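Local atomic coordinates of nickel-dependent hydrogenase large subunit (Allochromatium vinosum, PDB entry 3MYR), a protein that catalyses the reversible oxidation of molecular hydrogen at a nickel-iron centre, as the large subunit of a membrane-bound [NiFe] hydrogenase. Residues E14-I19 and G35-G40; D52-V57 and A71-V76; Q58-V63 and I556-H561; A378-G383 and P516-G521. All blocks are in the same frame, centred on the assembly; numbering follows the deposited sequence.

Contact 1 of 4, residues E14-I19 and G35-G40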
# COMPACT_ATOMS: atom_id res chain seq x y z
N GLU B 14 6.94 0.05 2.41
CA GLU B 14 6.62 0.52 1.06
C GLU B 14 7.40 1.82 0.77
O GLU B 14 7.42 2.72 1.59
CB GLU B 14 5.11 0.81 0.95
CG GLU B 14 4.66 1.04 -0.54
CD GLU B 14 5.32 2.28 -1.21
OE1 GLU B 14 5.65 2.18 -2.45
OE2 GLU B 14 5.51 3.31 -0.49
N GLY B 15 8.08 1.87 -0.35
CA GLY B 15 8.68 3.10 -0.80
C GLY B 15 10.05 3.39 -0.26
O GLY B 15 10.75 2.51 0.22
N HIS B 16 10.44 4.67 -0.32
CA HIS B 16 11.85 5.03 -0.29
C HIS B 16 12.19 5.89 0.91
O HIS B 16 11.94 7.09 0.89
CB HIS B 16 12.22 5.75 -1.60
CG HIS B 16 12.23 4.83 -2.77
ND1 HIS B 16 11.23 4.82 -3.73
CD2 HIS B 16 13.01 3.76 -3.03
CE1 HIS B 16 11.49 3.86 -4.62
NE2 HIS B 16 12.54 3.19 -4.19
N LEU B 17 12.76 5.27 1.94
CA LEU B 17 12.98 5.93 3.20
C LEU B 17 14.44 5.79 3.60
O LEU B 17 15.02 4.72 3.54
CB LEU B 17 12.07 5.38 4.30
CG LEU B 17 12.18 5.95 5.75
CD1 LEU B 17 11.66 7.40 5.89
CD2 LEU B 17 11.41 5.04 6.78
N ARG B 18 14.98 6.90 4.06
CA ARG B 18 16.35 6.97 4.57
C ARG B 18 16.23 7.47 6.04
O ARG B 18 15.45 8.42 6.31
CB ARG B 18 17.19 7.96 3.71
CG ARG B 18 18.49 8.50 4.42
CD ARG B 18 19.18 9.44 3.46
NE ARG B 18 20.59 9.69 3.80
CZ ARG B 18 21.64 9.17 3.18
NH1 ARG B 18 21.47 8.33 2.15
NH2 ARG B 18 22.88 9.54 3.56
N ILE B 19 16.91 6.80 6.98
CA ILE B 19 17.06 7.28 8.36
C ILE B 19 18.51 7.67 8.59
O ILE B 19 19.43 6.90 8.22
CB ILE B 19 16.67 6.18 9.38
CG1 ILE B 19 15.21 5.72 9.17
CG2 ILE B 19 16.91 6.67 10.85
CD1 ILE B 19 14.21 6.78 9.52
N GLY B 35 12.20 11.02 3.16
CA GLY B 35 11.56 10.35 1.99
C GLY B 35 12.30 10.75 0.72
O GLY B 35 12.49 11.94 0.48
N THR B 36 12.76 9.77 -0.08
CA THR B 36 13.74 10.07 -1.11
C THR B 36 13.15 9.75 -2.49
O THR B 36 13.91 9.54 -3.43
CB THR B 36 15.11 9.31 -0.91
OG1 THR B 36 14.89 7.90 -1.09
CG2 THR B 36 15.70 9.50 0.56
N MET B 37 11.81 9.84 -2.63
CA MET B 37 11.20 9.74 -3.98
C MET B 37 9.95 10.61 -4.00
O MET B 37 9.16 10.63 -3.01
CB MET B 37 10.90 8.28 -4.35
CG MET B 37 10.36 8.08 -5.80
SD MET B 37 8.57 8.41 -5.98
CE MET B 37 7.81 6.83 -5.45
N VAL B 38 9.75 11.35 -5.09
CA VAL B 38 8.53 12.14 -5.24
C VAL B 38 7.97 11.91 -6.66
O VAL B 38 8.79 11.64 -7.60
CB VAL B 38 8.87 13.68 -5.02
CG1 VAL B 38 9.87 14.14 -6.04
CG2 VAL B 38 7.57 14.56 -5.02
N ARG B 39 6.65 12.02 -6.82
CA ARG B 39 5.96 11.98 -8.12
C ARG B 39 5.16 13.26 -8.46
O ARG B 39 5.04 13.64 -9.64
CB ARG B 39 5.08 10.73 -8.27
CG ARG B 39 5.91 9.45 -8.28
CD ARG B 39 5.13 8.17 -7.98
NE ARG B 39 4.56 8.24 -6.64
CZ ARG B 39 3.53 7.50 -6.21
NH1 ARG B 39 2.91 6.66 -7.05
NH2 ARG B 39 3.07 7.69 -4.96
N GLY B 40 4.58 13.89 -7.43
CA GLY B 40 3.87 15.18 -7.57
C GLY B 40 2.49 14.92 -8.19
O GLY B 40 1.99 15.67 -9.03
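His16 and Thr36 meet where two antiparallel strands, 17-24 and 27-35 of a three-stranded sheet, part company, and their contact shows how a pairing can be carried one residue past the end of a sheet. Leu17 and Gly35 form the last bridge, a non-hydrogen-bonded antiparallel pair whose CA atoms lie 4.8 Å apart. Just beyond it, Thr36 N donates to His16 O over 3.0 Å with an N-H...O angle of 162°, the donor tilted out of the carbonyl plane. The same oxygen receives a CA-H...O contact from Gly35, so two neighbouring residues of the second segment grip one carbonyl.

The side chains close over this link. His16 has the largest buried surface of the contact, and its CG stands anti to its own carbonyl carbon (chi1 -71°), which turns the imidazole toward the side chain of Met37. Its CB rests 3.5 Å from Thr36 OG1. On the other flank of Thr36, the methyl CG2 packs against Arg18 CB at 3.8 Å, while the arginine's extended chain runs on to salt bridges with Glu20 and Asp8.

The polar ends of the two main residues look to the hydrogenase small subunit: Thr36 OG1 bonds to the backbone oxygen of Thr87 in that chain, and His16 NE2 makes a weak bond to Ser10 O there. The strand end is thus sealed into the subunit interface. Met37 completes the packing beside the imidazole, its CB 3.5 Å from His16 ND1, approaching the ring obliquely.

Contact 2 of 4, residues D52-V57 and A71-V76; sequences DAWAFV and ASVRAV
Helices 53-57 and 71-76 run nearly antiparallel, their N-to-C directions 150° apart and their axes approaching to 8.7 Å. Ser72 stands where the backbones come nearest: its CA lies 4.9 Å from that of Trp54.

Ser72 is the centre of the side-chain contacts. Its CB is wedged between the Trp54 backbone and Val57, with Val57 CG2 at 3.5 Å, tighter than usual for two carbons. With OG anti to the backbone N (chi1 -174°), the hydroxyl reaches the Ala53-Trp54 backbone of the opposing helix, where Ala53 CB lies 3.5 Å away. Trp54 N is closer still, but the angle is too poor for a hydrogen bond; the hydroxyl is instead bonded to Tyr504 OH, on strand 500-507.

Trp54 leaves its helix with CB against Ser72 CB at 3.6 Å, and its indole then turns away from the crossing. Val73 CG1 follows it, packing 3.8 Å from Trp54 CB and touching the near part of the ring obliquely. Farther out, the indole NE1 bonds to Tyr262 OH of the hydrogenase small subunit, and His245 of that chain meets the ring edge-to-face.

Between the two segments, then, the chemistry is van der Waals contact around one buried serine. Close fit, rather than polar bonding, joins the helices, while the polar tips of Ser72 and Trp54 tie the pair outward, to strand 500-507 and to the partner subunit.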
# COMPACT_ATOMS: atom_id res chain seq x y z
N ASP B 52 -12.80 11.81 -12.05
CA ASP B 52 -11.65 10.91 -12.38
C ASP B 52 -10.60 10.86 -11.25
O ASP B 52 -9.70 10.02 -11.31
CB ASP B 52 -10.86 11.43 -13.61
CG ASP B 52 -11.66 11.41 -14.94
OD1 ASP B 52 -12.84 11.06 -14.92
OD2 ASP B 52 -11.07 11.79 -16.00
N ALA B 53 -10.60 11.85 -10.33
CA ALA B 53 -9.51 11.95 -9.36
C ALA B 53 -9.21 10.60 -8.65
O ALA B 53 -8.04 10.24 -8.50
CB ALA B 53 -9.77 13.07 -8.35
N TRP B 54 -10.23 9.85 -8.26
CA TRP B 54 -10.03 8.68 -7.46
C TRP B 54 -9.08 7.73 -8.14
O TRP B 54 -8.30 7.06 -7.45
CB TRP B 54 -11.31 7.95 -7.05
CG TRP B 54 -11.94 7.28 -8.24
CD1 TRP B 54 -12.93 7.82 -9.05
CD2 TRP B 54 -11.64 6.00 -8.80
NE1 TRP B 54 -13.23 6.96 -10.06
CE2 TRP B 54 -12.47 5.84 -9.95
CE3 TRP B 54 -10.69 4.99 -8.49
CZ2 TRP B 54 -12.42 4.68 -10.78
CZ3 TRP B 54 -10.64 3.82 -9.34
CH2 TRP B 54 -11.48 3.70 -10.46
N ALA B 55 -9.18 7.60 -9.47
CA ALA B 55 -8.34 6.64 -10.21
C ALA B 55 -6.88 7.06 -10.24
O ALA B 55 -6.00 6.20 -10.13
CB ALA B 55 -8.85 6.50 -11.66
N PHE B 56 -6.61 8.38 -10.34
CA PHE B 56 -5.23 8.90 -10.16
C PHE B 56 -4.72 8.71 -8.74
O PHE B 56 -3.61 8.20 -8.53
CB PHE B 56 -5.16 10.42 -10.49
CG PHE B 56 -5.34 10.74 -11.95
CD1 PHE B 56 -6.62 10.67 -12.56
CD2 PHE B 56 -4.22 11.12 -12.73
CE1 PHE B 56 -6.80 10.93 -13.91
CE2 PHE B 56 -4.37 11.42 -14.13
CZ PHE B 56 -5.68 11.33 -14.73
N VAL B 57 -5.46 9.16 -7.72
CA VAL B 57 -4.87 9.13 -6.38
C VAL B 57 -4.88 7.72 -5.75
O VAL B 57 -4.08 7.42 -4.88
CB VAL B 57 -5.50 10.13 -5.42
CG1 VAL B 57 -5.27 11.53 -5.97
CG2 VAL B 57 -7.04 9.89 -5.30
N ALA B 71 -11.07 7.95 -0.11
CA ALA B 71 -10.94 9.34 0.36
C ALA B 71 -11.29 10.32 -0.78
O ALA B 71 -11.95 11.34 -0.56
CB ALA B 71 -9.50 9.59 0.83
N SER B 72 -10.88 9.97 -2.01
CA SER B 72 -11.15 10.80 -3.16
C SER B 72 -12.62 10.93 -3.48
O SER B 72 -13.12 12.04 -3.64
CB SER B 72 -10.40 10.31 -4.42
OG SER B 72 -10.58 11.23 -5.46
N VAL B 73 -13.36 9.82 -3.55
CA VAL B 73 -14.80 9.93 -3.97
C VAL B 73 -15.52 10.60 -2.78
O VAL B 73 -16.49 11.34 -2.98
CB VAL B 73 -15.46 8.54 -4.31
CG1 VAL B 73 -14.84 7.93 -5.61
CG2 VAL B 73 -15.27 7.58 -3.16
N ARG B 74 -15.10 10.33 -1.55
CA ARG B 74 -15.70 11.02 -0.38
C ARG B 74 -15.44 12.55 -0.43
O ARG B 74 -16.30 13.33 0.02
CB ARG B 74 -15.13 10.51 0.94
CG ARG B 74 -15.73 9.18 1.39
CD ARG B 74 -15.09 8.68 2.68
NE ARG B 74 -15.68 7.39 3.12
CZ ARG B 74 -15.25 6.70 4.17
NH1 ARG B 74 -14.24 7.15 4.88
NH2 ARG B 74 -15.81 5.52 4.50
N ALA B 75 -14.28 12.96 -0.97
CA ALA B 75 -13.96 14.40 -1.04
C ALA B 75 -14.91 15.05 -2.01
O ALA B 75 -15.46 16.15 -1.73
CB ALA B 75 -12.45 14.62 -1.53
N VAL B 76 -15.08 14.41 -3.17
CA VAL B 76 -16.04 14.88 -4.17
C VAL B 76 -17.51 14.89 -3.67
O VAL B 76 -18.23 15.89 -3.83
CB VAL B 76 -15.93 14.17 -5.54
CG1 VAL B 76 -16.90 14.89 -6.54
CG2 VAL B 76 -14.45 14.24 -6.08

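Contact 3 of 4, residues Q58-V63 and I556-H561; sequences QRICGV and IACAVH. With MG (magnesium ion), chain O; NFV (Ni-Fe oxidized active center), chain N.
Ile60 lays its branched side chain along Cys558 and His561, at the C-terminal end of the large subunit, illustrating how an apolar residue can sit between two metal sites. From its CB the branches part. CG2, anti to the backbone N, presses on Cys558 CA at 3.5 Å, a tight carbon pair, and also meets Ala557 O. CG1 takes the other direction and rests 3.7 Å from His561 CB; at the tip, CD1 touches that same carbon and lies obliquely by the imidazole. Cut back to alanine, this side chain would lose both branches, which would probably open a gap beside Cys558 CA and leave His561 CB without its lateral support.

Three residues around it hold metals. Cys61 SG binds the nickel at 2.3 Å and also accepts a hydrogen bond from Val63 N; Cys558 SG binds the iron at 2.4 Å. Cys555 and Cys64 add further thiolates to the centre. His561 NE2 binds magnesium at 2.1 Å, together with three waters, Glu42 and Ala506 O. The ring's rotation is fixed at the other nitrogen, where ND1 donates to Cys558 O (2.8 Å) nearly in the ring plane.

Ile60 O faces Ala557 CB and accepts from Arg39 NH2. The loop between helices 53-58 and 67-80 thereby packs along the short C-terminal helix 556-560, with His68 of helix 67-80 touching both Ile60 and Cys558.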
# COMPACT_ATOMS: atom_id res chain seq x y z
N GLN B 58 -5.71 6.83 -6.25
CA GLN B 58 -5.52 5.48 -5.81
C GLN B 58 -4.09 4.99 -6.07
O GLN B 58 -3.52 4.23 -5.25
CB GLN B 58 -6.53 4.52 -6.44
CG GLN B 58 -6.43 3.14 -5.74
CD GLN B 58 -7.53 2.15 -6.12
OE1 GLN B 58 -8.04 2.12 -7.26
NE2 GLN B 58 -7.85 1.30 -5.17
N ARG B 59 -3.53 5.40 -7.20
CA ARG B 59 -2.16 5.04 -7.59
C ARG B 59 -1.09 5.82 -6.82
O ARG B 59 0.10 5.62 -7.06
CB ARG B 59 -1.95 5.19 -9.12
CG ARG B 59 -2.38 3.90 -9.89
CD ARG B 59 -3.91 3.58 -9.75
NE ARG B 59 -4.31 2.61 -10.78
CZ ARG B 59 -5.57 2.30 -11.06
NH1 ARG B 59 -6.56 3.04 -10.54
NH2 ARG B 59 -5.85 1.26 -11.88
N ILE B 60 -1.49 6.63 -5.85
CA ILE B 60 -0.53 7.02 -4.82
C ILE B 60 0.12 5.77 -4.23
O ILE B 60 1.32 5.77 -3.92
CB ILE B 60 -1.22 7.88 -3.72
CG1 ILE B 60 -1.43 9.28 -4.34
CG2 ILE B 60 -0.33 7.93 -2.41
CD1 ILE B 60 -2.33 10.25 -3.39
N CYS B 61 -0.65 4.70 -4.04
CA CYS B 61 -0.07 3.57 -3.33
C CYS B 61 -0.85 2.31 -3.53
O CYS B 61 -2.05 2.31 -3.40
CB CYS B 61 0.11 3.86 -1.84
SG CYS B 61 1.12 2.54 -1.06
N GLY B 62 -0.16 1.24 -3.89
CA GLY B 62 -0.82 -0.02 -4.09
C GLY B 62 -0.74 -0.99 -2.92
O GLY B 62 -1.24 -2.13 -3.00
N VAL B 63 -0.10 -0.58 -1.81
CA VAL B 63 -0.11 -1.43 -0.60
C VAL B 63 -1.38 -1.07 0.17
O VAL B 63 -2.22 -1.94 0.40
CB VAL B 63 1.11 -1.18 0.32
CG1 VAL B 63 0.95 -2.01 1.65
CG2 VAL B 63 2.31 -1.64 -0.40
N ILE B 556 6.04 5.37 1.92
CA ILE B 556 6.60 6.69 1.52
C ILE B 556 5.95 7.10 0.20
O ILE B 556 5.90 8.29 -0.15
CB ILE B 556 8.14 6.66 1.40
CG1 ILE B 556 8.82 6.30 2.78
CG2 ILE B 556 8.66 8.00 0.94
CD1 ILE B 556 8.16 6.84 4.07
N ALA B 557 5.43 6.14 -0.54
CA ALA B 557 4.67 6.55 -1.74
C ALA B 557 3.41 7.26 -1.21
O ALA B 557 3.09 8.37 -1.66
CB ALA B 557 4.25 5.28 -2.60
N CYS B 558 2.74 6.70 -0.20
CA CYS B 558 1.66 7.48 0.41
C CYS B 558 2.13 8.82 0.97
O CYS B 558 1.47 9.84 0.80
CB CYS B 558 1.07 6.71 1.59
SG CYS B 558 -0.26 5.65 1.11
N ALA B 559 3.25 8.79 1.73
CA ALA B 559 3.62 9.97 2.51
C ALA B 559 3.92 11.19 1.59
O ALA B 559 3.71 12.35 1.99
CB ALA B 559 4.90 9.67 3.38
N VAL B 560 4.56 10.91 0.46
CA VAL B 560 5.01 11.95 -0.45
C VAL B 560 4.05 12.16 -1.64
O VAL B 560 3.78 13.30 -2.00
CB VAL B 560 6.39 11.62 -1.04
CG1 VAL B 560 6.83 12.72 -2.09
CG2 VAL B 560 7.38 11.43 0.11
N HIS B 561 3.54 11.08 -2.24
CA HIS B 561 2.64 11.23 -3.41
C HIS B 561 3.24 12.17 -4.49
O HIS B 561 4.47 12.05 -4.80
CB HIS B 561 1.15 11.56 -3.05
CG HIS B 561 0.96 12.54 -1.92
ND1 HIS B 561 1.22 12.22 -0.59
CD2 HIS B 561 0.59 13.86 -1.92
CE1 HIS B 561 0.99 13.29 0.18
NE2 HIS B 561 0.63 14.31 -0.60
OXT HIS B 561 2.52 13.01 -5.12
MG MG O . 0.15 16.24 0.09
FE NFV N . -1.32 4.57 2.91
NI NFV N . 0.61 3.14 1.07
C1 NFV N . -2.46 5.65 2.98
O1 NFV N . -3.37 6.48 3.10
C2 NFV N . -2.21 3.59 4.29
N2 NFV N . -2.78 3.00 5.13
C3 NFV N . -0.23 5.49 4.15
N3 NFV N . 0.45 6.07 4.89
O4 NFV N . 0.06 3.13 2.88
O HOH W 1 -0.45 18.12 0.67
O HOH W 2 1.24 16.02 1.86
O HOH W 3 1.89 17.14 -0.79

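Contact 4 of 4, residues A378-G383 and P516-G521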
# COMPACT_ATOMS: atom_id res chain seq x y z
N ALA B 378 5.63 18.48 6.46
CA ALA B 378 5.48 18.27 7.90
C ALA B 378 4.10 18.69 8.43
O ALA B 378 3.90 19.88 8.69
CB ALA B 378 6.61 18.97 8.66
N PRO B 379 3.16 17.74 8.55
CA PRO B 379 1.81 18.11 8.96
C PRO B 379 1.84 18.29 10.48
O PRO B 379 2.52 17.53 11.18
CB PRO B 379 0.96 16.84 8.59
CG PRO B 379 1.75 16.19 7.53
CD PRO B 379 3.19 16.35 8.06
N ARG B 380 1.09 19.27 10.96
CA ARG B 380 0.99 19.53 12.40
C ARG B 380 -0.49 19.77 12.72
O ARG B 380 -1.24 20.29 11.87
CB ARG B 380 1.82 20.80 12.78
CG ARG B 380 3.36 20.65 12.60
CD ARG B 380 3.88 19.58 13.52
NE ARG B 380 5.34 19.39 13.42
CZ ARG B 380 5.95 18.44 12.68
NH1 ARG B 380 5.25 17.64 11.88
NH2 ARG B 380 7.27 18.32 12.70
N TRP B 381 -0.91 19.44 13.94
CA TRP B 381 -2.30 19.65 14.34
C TRP B 381 -2.25 20.73 15.40
O TRP B 381 -1.68 20.49 16.48
CB TRP B 381 -2.89 18.34 14.92
CG TRP B 381 -4.37 18.50 15.29
CD1 TRP B 381 -5.43 18.53 14.42
CD2 TRP B 381 -4.92 18.72 16.60
NE1 TRP B 381 -6.60 18.73 15.11
CE2 TRP B 381 -6.31 18.89 16.45
CE3 TRP B 381 -4.37 18.78 17.89
CZ2 TRP B 381 -7.18 19.09 17.54
CZ3 TRP B 381 -5.23 19.03 19.00
CH2 TRP B 381 -6.62 19.19 18.80
N LYS B 382 -2.78 21.92 15.09
CA LYS B 382 -2.66 23.08 16.01
C LYS B 382 -1.21 23.27 16.50
O LYS B 382 -0.95 23.45 17.70
CB LYS B 382 -3.61 22.88 17.21
CG LYS B 382 -5.11 22.96 16.84
CD LYS B 382 -6.04 22.96 18.09
CE LYS B 382 -7.49 22.88 17.63
NZ LYS B 382 -8.50 22.85 18.78
N GLY B 383 -0.24 23.17 15.59
CA GLY B 383 1.17 23.26 15.98
C GLY B 383 1.84 22.01 16.60
O GLY B 383 3.02 22.01 16.76
N PRO B 516 9.21 15.40 8.44
CA PRO B 516 10.41 15.83 9.18
C PRO B 516 10.07 16.92 10.19
O PRO B 516 8.88 17.11 10.56
CB PRO B 516 11.34 16.37 8.06
CG PRO B 516 10.31 17.07 7.13
CD PRO B 516 9.11 16.06 7.11
N ARG B 517 11.11 17.61 10.65
CA ARG B 517 10.97 18.70 11.62
C ARG B 517 10.27 19.90 11.02
O ARG B 517 10.26 20.06 9.81
CB ARG B 517 12.31 19.11 12.15
CG ARG B 517 12.89 18.14 13.18
CD ARG B 517 14.46 18.22 13.26
NE ARG B 517 15.02 17.41 14.38
CZ ARG B 517 15.11 16.07 14.39
NH1 ARG B 517 14.73 15.36 13.33
NH2 ARG B 517 15.61 15.42 15.46
N ASP B 518 9.73 20.76 11.91
CA ASP B 518 9.05 22.00 11.54
C ASP B 518 9.93 23.18 11.98
O ASP B 518 11.10 23.00 12.29
CB ASP B 518 7.63 22.10 12.18
CG ASP B 518 7.67 22.13 13.71
OD1 ASP B 518 8.73 22.47 14.30
OD2 ASP B 518 6.67 21.74 14.36
N GLY B 519 9.39 24.39 11.93
CA GLY B 519 10.22 25.60 12.22
C GLY B 519 10.69 25.76 13.66
O GLY B 519 11.59 26.55 13.93
N ARG B 520 10.07 25.02 14.59
CA ARG B 520 10.42 25.07 16.02
C ARG B 520 11.40 23.93 16.33
O ARG B 520 11.66 23.65 17.50
CB ARG B 520 9.15 24.94 16.92
CG ARG B 520 8.07 26.08 16.86
CD ARG B 520 7.63 26.49 15.37
NE ARG B 520 6.24 26.11 15.00
CZ ARG B 520 5.78 25.73 13.79
NH1 ARG B 520 4.50 25.37 13.72
NH2 ARG B 520 6.56 25.66 12.67
N GLY B 521 11.91 23.24 15.29
CA GLY B 521 12.76 22.08 15.51
C GLY B 521 11.97 20.88 16.09
O GLY B 521 12.58 19.91 16.57
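Arg380 and Asp518 form the salt bridge of this contact, a worked case of one arginine fastening a loop to a strand. NE donates to Asp518 OD2 over 2.9 Å, meeting the oxygen from above the carboxylate plane; guanidinium and carboxylate are turned 54° apart, so the two groups are not coplanar, as they would be in a two-pronged pair, and a single N-H makes the bridge.

Hydrogen bonds to backbone oxygens complete the grip. NH2 reaches Pro516 O at 2.9 Å, in the carbonyl plane and on a lone pair, and also bonds to Gln522 O. NH1 turns back to Pro379 O in its own segment, at 2.8 Å. A bend at chi2 (-63°) helps bring the guanidinium round to these partners, and every nitrogen of the group is engaged. A leucine in its place would probably leave the Asp518 carboxylate without its charged mate and Pro516 O without this donor, freeing the loop to shift.

Van der Waals contact is slight: Ala378 CB lies 4.1 Å from Pro516 CD and 3.5 Å from the carbonyl Pro516 O.

Within the loop, Asp518 has a second task. Its OD1 accepts from Arg520 N at 2.9 Å, while Gly521 N bonds to Asp518 O. OD2 is also bonded to Gln522 NE2, and Arg520 lays one face of its guanidinium over the carboxylate carbon.

The arrangement is that of an Asx turn built on a type I beta turn, Asp518 to Gly521, anchored by its leading aspartate to strand 378-381 of a two-stranded antiparallel sheet.

Overall arrangement
All four contacts are largely buried, but contact 4 lies farthest from the chain centre and includes exposed turn residues, whereas contact 3 lies deepest, among the metals. Contacts 1 and 3 touch: Glu14 OE2 probably accepts a hydrogen bond from Ala557 N, tying the sheet end to the C-terminal helix. Contact 3 takes up the chain where the first segment of contact 2 ends, in the loop that leads from helix 53-58 to helix 67-80. Chemistry follows place: strand pairing at the subunit interface in contact 1, close helix packing around a serine in contact 2, metal ligation in contact 3, and charge with turn geometry in contact 4, the one contact untouched by the small subunit.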